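Long-range contact in RagB/SusD domain protein (Flavobacterium johnsoniae, PDB 5J5U), which probably binds chitin chains or chito-oligosaccharides at the outer membrane, as a SusD homolog of a chitin utilization locus: residues Thr37-Tyr49 with Trp408-Trp422. Residues are numbered along the deposited sequence; the frame is centred on the assembly and turned at random.
Sequences TNLIYSGGFVQHY and WITYLFNSIEAYSNW
The imidazole of His-48 lies between two aliphatic groups: Leu-412 CD1 sits over the centre of one face in a CH-pi contact, 3.5 Å from the centroid, and Val-46 CG1 covers the opposite face. Its edge is polar. ND1 shares a hydrogen bond with Ser-415 OG in the ring plane, and NE2, which lies over one face of the Trp-408 indole, donates to Trp-408 O (2.8 Å), tilted somewhat from the imidazole plane. Histidine suits this place because a small flat ring can offer two nitrogens to two parts of the other segment at once; a leucine in its place would probably leave Trp-408 O and Ser-415 OG without these partners. A second bond runs the other way between the segments: Trp-408 NE1 donates to Val-46 O at 3.0 Å, while Val-46 CG2 packs on CD1 of the indole. Phe-45 lays CD2 over the rim of one face of Tyr-419, the planes inclined at 59°.

Asn-38 joins the turn before helix 415-425. With CG anti to the backbone N (chi1 -179°), its amide extends toward the other segment, where ND2 donates to Phe-413 O and Ser-415 N approaches OD1 from above the plane of the Asn-38 carbonyl (3.0 Å); Gln-34 also bonds ND2. A water donates to OD1 and also hydrogen-bonds Ser-415 OG and Tyr-49 OH. The backbones come closest at Gly-43 and Ser-415, CA atoms 5.1 Å apart; a side chain on Gly-43 would run into Leu-39 O of its own helix.

Segments 37-45 and 415-422 run in roughly the same direction, their axes 8.1 Å apart at closest approach and inclined at 26°, deep within the mainly helical SusD-like fold. Helix 246-253 touches Asn-38 and Phe-413, and helix 262-270 touches Trp-408.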
loop_
_atom_site.group_PDB
_atom_site.type_symbol
_atom_site.label_atom_id
_atom_site.label_comp_id
_atom_site.label_asym_id
_atom_site.label_seq_id
_atom_site.Cartn_x
_atom_site.Cartn_y
_atom_site.Cartn_z
ATOM N N THR A 37 9.604 -4.514 3.939
ATOM C CA THR A 37 8.315 -4.116 4.490
ATOM C C THR A 37 7.158 -4.347 3.531
ATOM O O THR A 37 6.088 -4.767 3.950
ATOM C CB THR A 37 8.309 -2.632 4.891
ATOM O OG1 THR A 37 9.519 -2.324 5.581
ATOM C CG2 THR A 37 7.133 -2.352 5.811
ATOM N N ASN A 38 7.382 -4.072 2.251
ATOM C CA ASN A 38 6.368 -4.267 1.211
ATOM C C ASN A 38 6.282 -5.741 0.794
ATOM O O ASN A 38 5.252 -6.411 1.031
ATOM C CB ASN A 38 6.689 -3.360 -0.006
ATOM C CG ASN A 38 5.664 -3.462 -1.163
ATOM O OD1 ASN A 38 4.702 -4.238 -1.139
ATOM N ND2 ASN A 38 5.896 -2.659 -2.194
ATOM N N LEU A 39 7.374 -6.249 0.222
ATOM C CA LEU A 39 7.379 -7.594 -0.336
ATOM C C LEU A 39 7.277 -8.677 0.738
ATOM O O LEU A 39 6.337 -9.430 0.752
ATOM C CB LEU A 39 8.649 -7.823 -1.189
ATOM C CG LEU A 39 8.811 -9.134 -2.000
ATOM C CD1 LEU A 39 7.494 -9.578 -2.614
ATOM C CD2 LEU A 39 9.878 -9.029 -3.099
ATOM N N ILE A 40 8.238 -8.736 1.647
ATOM C CA ILE A 40 8.331 -9.875 2.550
ATOM C C ILE A 40 7.244 -9.867 3.615
ATOM O O ILE A 40 6.442 -10.799 3.677
ATOM C CB ILE A 40 9.728 -9.952 3.248
ATOM C CG1 ILE A 40 10.804 -10.347 2.245
ATOM C CG2 ILE A 40 9.683 -10.955 4.394
ATOM C CD1 ILE A 40 12.230 -10.077 2.722
ATOM N N TYR A 41 7.209 -8.847 4.463
ATOM C CA TYR A 41 6.259 -8.901 5.582
ATOM C C TYR A 41 4.827 -8.494 5.175
ATOM O O TYR A 41 3.917 -9.320 5.311
ATOM C CB TYR A 41 6.736 -8.053 6.757
ATOM C CG TYR A 41 7.654 -8.793 7.718
ATOM C CD1 TYR A 41 7.534 -10.160 7.924
ATOM C CD2 TYR A 41 8.659 -8.120 8.402
ATOM C CE1 TYR A 41 8.380 -10.831 8.796
ATOM C CE2 TYR A 41 9.505 -8.776 9.288
ATOM C CZ TYR A 41 9.370 -10.129 9.475
ATOM O OH TYR A 41 10.226 -10.770 10.334
ATOM N N SER A 42 4.600 -7.276 4.665
ATOM C CA SER A 42 3.202 -6.908 4.291
ATOM C C SER A 42 2.655 -7.875 3.253
ATOM O O SER A 42 1.557 -8.414 3.418
ATOM C CB SER A 42 3.094 -5.474 3.745
ATOM O OG SER A 42 3.301 -4.514 4.758
ATOM N N GLY A 43 3.462 -8.103 2.210
ATOM C CA GLY A 43 3.130 -8.996 1.122
ATOM C C GLY A 43 2.882 -10.434 1.527
ATOM O O GLY A 43 2.007 -11.090 0.959
ATOM N N GLY A 44 3.648 -10.945 2.482
ATOM C CA GLY A 44 3.387 -12.283 2.967
ATOM C C GLY A 44 2.198 -12.339 3.926
ATOM O O GLY A 44 1.415 -13.292 3.894
ATOM N N PHE A 45 2.061 -11.319 4.779
ATOM C CA PHE A 45 0.980 -11.266 5.771
ATOM C C PHE A 45 -0.383 -11.297 5.063
ATOM O O PHE A 45 -1.296 -11.998 5.483
ATOM C CB PHE A 45 1.041 -9.998 6.648
ATOM C CG PHE A 45 2.216 -9.919 7.586
ATOM C CD1 PHE A 45 3.052 -11.005 7.803
ATOM C CD2 PHE A 45 2.464 -8.736 8.279
ATOM C CE1 PHE A 45 4.128 -10.914 8.674
ATOM C CE2 PHE A 45 3.545 -8.625 9.154
ATOM C CZ PHE A 45 4.374 -9.720 9.355
ATOM N N VAL A 46 -0.521 -10.512 4.000
ATOM C CA VAL A 46 -1.829 -10.376 3.371
ATOM C C VAL A 46 -1.939 -11.343 2.155
ATOM O O VAL A 46 -2.904 -11.312 1.414
ATOM C CB VAL A 46 -2.087 -8.890 2.986
ATOM C CG1 VAL A 46 -1.469 -8.545 1.604
ATOM C CG2 VAL A 46 -3.559 -8.566 3.036
ATOM N N GLN A 47 -0.956 -12.239 2.026
ATOM C CA GLN A 47 -0.980 -13.322 1.063
ATOM C C GLN A 47 -1.147 -12.821 -0.374
ATOM O O GLN A 47 -1.877 -13.403 -1.185
ATOM C CB GLN A 47 -2.071 -14.318 1.442
ATOM C CG GLN A 47 -1.896 -14.859 2.853
ATOM C CD GLN A 47 -2.852 -16.030 3.208
ATOM O OE1 GLN A 47 -3.934 -16.180 2.625
ATOM N NE2 GLN A 47 -2.447 -16.848 4.184
ATOM N N HIS A 48 -0.461 -11.723 -0.676
ATOM C CA HIS A 48 -0.234 -11.325 -2.041
ATOM C C HIS A 48 0.747 -12.318 -2.706
ATOM O O HIS A 48 0.589 -12.666 -3.883
ATOM C CB HIS A 48 0.338 -9.909 -2.098
ATOM C CG HIS A 48 -0.705 -8.835 -2.123
ATOM N ND1 HIS A 48 -0.394 -7.498 -1.986
ATOM C CD2 HIS A 48 -2.047 -8.897 -2.254
ATOM C CE1 HIS A 48 -1.506 -6.782 -2.046
ATOM N NE2 HIS A 48 -2.522 -7.610 -2.201
ATOM N N TYR A 49 1.761 -12.772 -1.962
ATOM C CA TYR A 49 2.803 -13.640 -2.548
ATOM C C TYR A 49 3.157 -14.891 -1.738
ATOM O O TYR A 49 3.026 -14.911 -0.495
ATOM C CB TYR A 49 4.104 -12.849 -2.736
ATOM C CG TYR A 49 3.950 -11.448 -3.287
ATOM C CD1 TYR A 49 3.778 -11.230 -4.649
ATOM C CD2 TYR A 49 4.017 -10.350 -2.454
ATOM C CE1 TYR A 49 3.667 -9.968 -5.164
ATOM C CE2 TYR A 49 3.914 -9.048 -2.968
ATOM C CZ TYR A 49 3.736 -8.867 -4.328
ATOM O OH TYR A 49 3.613 -7.590 -4.847
ATOM N N TRP A 408 -7.769 -5.003 -2.169
ATOM C CA TRP A 408 -6.670 -5.926 -1.957
ATOM C C TRP A 408 -6.006 -6.254 -3.296
ATOM O O TRP A 408 -4.779 -6.427 -3.373
ATOM C CB TRP A 408 -7.194 -7.183 -1.238
ATOM C CG TRP A 408 -6.212 -8.281 -1.096
ATOM C CD1 TRP A 408 -5.110 -8.293 -0.291
ATOM C CD2 TRP A 408 -6.245 -9.552 -1.753
ATOM N NE1 TRP A 408 -4.443 -9.488 -0.419
ATOM C CE2 TRP A 408 -5.123 -10.281 -1.307
ATOM C CE3 TRP A 408 -7.119 -10.152 -2.669
ATOM C CZ2 TRP A 408 -4.849 -11.574 -1.750
ATOM C CZ3 TRP A 408 -6.846 -11.432 -3.107
ATOM C CH2 TRP A 408 -5.729 -12.136 -2.641
ATOM N N ILE A 409 -6.810 -6.291 -4.361
ATOM C CA ILE A 409 -6.246 -6.511 -5.693
ATOM C C ILE A 409 -5.601 -5.228 -6.211
ATOM O O ILE A 409 -4.500 -5.243 -6.756
ATOM C CB ILE A 409 -7.311 -7.027 -6.683
ATOM C CG1 ILE A 409 -7.771 -8.425 -6.242
ATOM C CG2 ILE A 409 -6.741 -7.100 -8.094
ATOM C CD1 ILE A 409 -8.843 -9.043 -7.103
ATOM N N THR A 410 -6.269 -4.113 -5.985
ATOM C CA THR A 410 -5.791 -2.807 -6.410
ATOM C C THR A 410 -4.470 -2.429 -5.728
ATOM O O THR A 410 -3.604 -1.804 -6.359
ATOM C CB THR A 410 -6.886 -1.744 -6.137
ATOM O OG1 THR A 410 -7.922 -1.897 -7.119
ATOM C CG2 THR A 410 -6.349 -0.335 -6.220
ATOM N N TYR A 411 -4.299 -2.852 -4.471
ATOM C CA TYR A 411 -3.091 -2.560 -3.703
ATOM C C TYR A 411 -1.963 -3.531 -3.940
ATOM O O TYR A 411 -0.989 -3.536 -3.185
ATOM C CB TYR A 411 -3.390 -2.552 -2.209
ATOM C CG TYR A 411 -4.160 -1.352 -1.720
ATOM C CD1 TYR A 411 -3.841 -0.062 -2.143
ATOM C CD2 TYR A 411 -5.221 -1.511 -0.859
ATOM C CE1 TYR A 411 -4.563 1.041 -1.696
ATOM C CE2 TYR A 411 -5.934 -0.428 -0.393
ATOM C CZ TYR A 411 -5.613 0.842 -0.813
ATOM O OH TYR A 411 -6.354 1.906 -0.333
ATOM N N LEU A 412 -2.083 -4.368 -4.966
ATOM C CA LEU A 412 -0.987 -5.266 -5.320
ATOM C C LEU A 412 0.246 -4.439 -5.677
ATOM O O LEU A 412 0.105 -3.375 -6.275
ATOM C CB LEU A 412 -1.395 -6.183 -6.472
ATOM C CG LEU A 412 -0.472 -7.365 -6.740
ATOM C CD1 LEU A 412 -0.431 -8.243 -5.515
ATOM C CD2 LEU A 412 -0.942 -8.163 -8.000
ATOM N N PHE A 413 1.429 -4.902 -5.262
ATOM C CA PHE A 413 2.690 -4.156 -5.369
ATOM C C PHE A 413 2.769 -2.942 -4.426
ATOM O O PHE A 413 3.819 -2.306 -4.326
ATOM C CB PHE A 413 2.946 -3.701 -6.816
ATOM C CG PHE A 413 2.777 -4.802 -7.822
ATOM C CD1 PHE A 413 3.372 -6.033 -7.621
ATOM C CD2 PHE A 413 1.970 -4.624 -8.943
ATOM C CE1 PHE A 413 3.198 -7.060 -8.532
ATOM C CE2 PHE A 413 1.796 -5.641 -9.856
ATOM C CZ PHE A 413 2.413 -6.856 -9.659
ATOM N N ASN A 414 1.673 -2.648 -3.727
ATOM C CA ASN A 414 1.668 -1.685 -2.621
ATOM C C ASN A 414 1.086 -2.378 -1.389
ATOM O O ASN A 414 0.008 -2.028 -0.910
ATOM C CB ASN A 414 0.859 -0.421 -2.946
ATOM C CG ASN A 414 1.207 0.739 -2.019
ATOM O OD1 ASN A 414 1.869 0.552 -0.989
ATOM N ND2 ASN A 414 0.734 1.929 -2.354
ATOM N N SER A 415 1.802 -3.394 -0.923
ATOM C CA SER A 415 1.270 -4.314 0.059
ATOM C C SER A 415 1.074 -3.701 1.437
ATOM O O SER A 415 0.292 -4.237 2.224
ATOM C CB SER A 415 2.165 -5.553 0.174
ATOM O OG SER A 415 2.127 -6.291 -1.028
ATOM N N ILE A 416 1.777 -2.612 1.734
ATOM C CA ILE A 416 1.591 -1.928 3.003
ATOM C C ILE A 416 0.115 -1.497 3.147
ATOM O O ILE A 416 -0.497 -1.708 4.206
ATOM C CB ILE A 416 2.526 -0.718 3.131
ATOM C CG1 ILE A 416 3.970 -1.176 3.283
ATOM C CG2 ILE A 416 2.142 0.167 4.340
ATOM C CD1 ILE A 416 4.964 -0.012 3.362
ATOM N N GLU A 417 -0.456 -0.930 2.077
ATOM C CA GLU A 417 -1.854 -0.469 2.093
ATOM C C GLU A 417 -2.861 -1.616 2.181
ATOM O O GLU A 417 -3.837 -1.531 2.888
ATOM C CB GLU A 417 -2.161 0.379 0.862
ATOM C CG GLU A 417 -1.421 1.688 0.842
ATOM C CD GLU A 417 -1.469 2.379 2.186
ATOM O OE1 GLU A 417 -2.594 2.589 2.695
ATOM O OE2 GLU A 417 -0.389 2.706 2.733
ATOM N N ALA A 418 -2.607 -2.685 1.450
ATOM C CA ALA A 418 -3.441 -3.859 1.535
ATOM C C ALA A 418 -3.403 -4.448 2.940
ATOM O O ALA A 418 -4.422 -4.883 3.441
ATOM C CB ALA A 418 -3.000 -4.884 0.535
ATOM N N TYR A 419 -2.225 -4.508 3.541
ATOM C CA TYR A 419 -2.032 -5.008 4.917
ATOM C C TYR A 419 -2.831 -4.168 5.899
ATOM O O TYR A 419 -3.488 -4.707 6.783
ATOM C CB TYR A 419 -0.541 -5.018 5.295
ATOM C CG TYR A 419 -0.208 -5.387 6.742
ATOM C CD1 TYR A 419 -0.753 -6.524 7.363
ATOM C CD2 TYR A 419 0.698 -4.625 7.469
ATOM C CE1 TYR A 419 -0.425 -6.866 8.683
ATOM C CE2 TYR A 419 1.041 -4.952 8.789
ATOM C CZ TYR A 419 0.472 -6.059 9.405
ATOM O OH TYR A 419 0.842 -6.337 10.718
ATOM N N SER A 420 -2.798 -2.845 5.727
ATOM C CA SER A 420 -3.600 -1.973 6.590
ATOM C C SER A 420 -5.118 -2.182 6.377
ATOM O O SER A 420 -5.881 -2.296 7.349
ATOM C CB SER A 420 -3.218 -0.505 6.372
ATOM O OG SER A 420 -1.850 -0.280 6.706
ATOM N N ASN A 421 -5.557 -2.253 5.119
ATOM C CA ASN A 421 -6.982 -2.386 4.837
ATOM C C ASN A 421 -7.492 -3.755 5.298
ATOM O O ASN A 421 -8.623 -3.898 5.739
ATOM C CB ASN A 421 -7.276 -2.171 3.343
ATOM C CG ASN A 421 -8.725 -1.721 3.084
ATOM O OD1 ASN A 421 -9.070 -0.540 3.249
ATOM N ND2 ASN A 421 -9.574 -2.665 2.704
ATOM N N TRP A 422 -6.639 -4.758 5.224
ATOM C CA TRP A 422 -6.986 -6.039 5.818
ATOM C C TRP A 422 -7.086 -5.927 7.346
ATOM O O TRP A 422 -8.015 -6.488 7.947
ATOM C CB TRP A 422 -5.985 -7.142 5.451
ATOM C CG TRP A 422 -6.409 -8.441 6.055
ATOM C CD1 TRP A 422 -7.346 -9.297 5.565
ATOM C CD2 TRP A 422 -5.949 -9.009 7.285
ATOM N NE1 TRP A 422 -7.491 -10.368 6.397
ATOM C CE2 TRP A 422 -6.641 -10.223 7.464
ATOM C CE3 TRP A 422 -5.012 -8.612 8.256
ATOM C CZ2 TRP A 422 -6.428 -11.050 8.568
ATOM C CZ3 TRP A 422 -4.793 -9.434 9.358
ATOM C CH2 TRP A 422 -5.495 -10.645 9.499
HETATM O O HOH W 1 3.686 -5.902 -2.987
#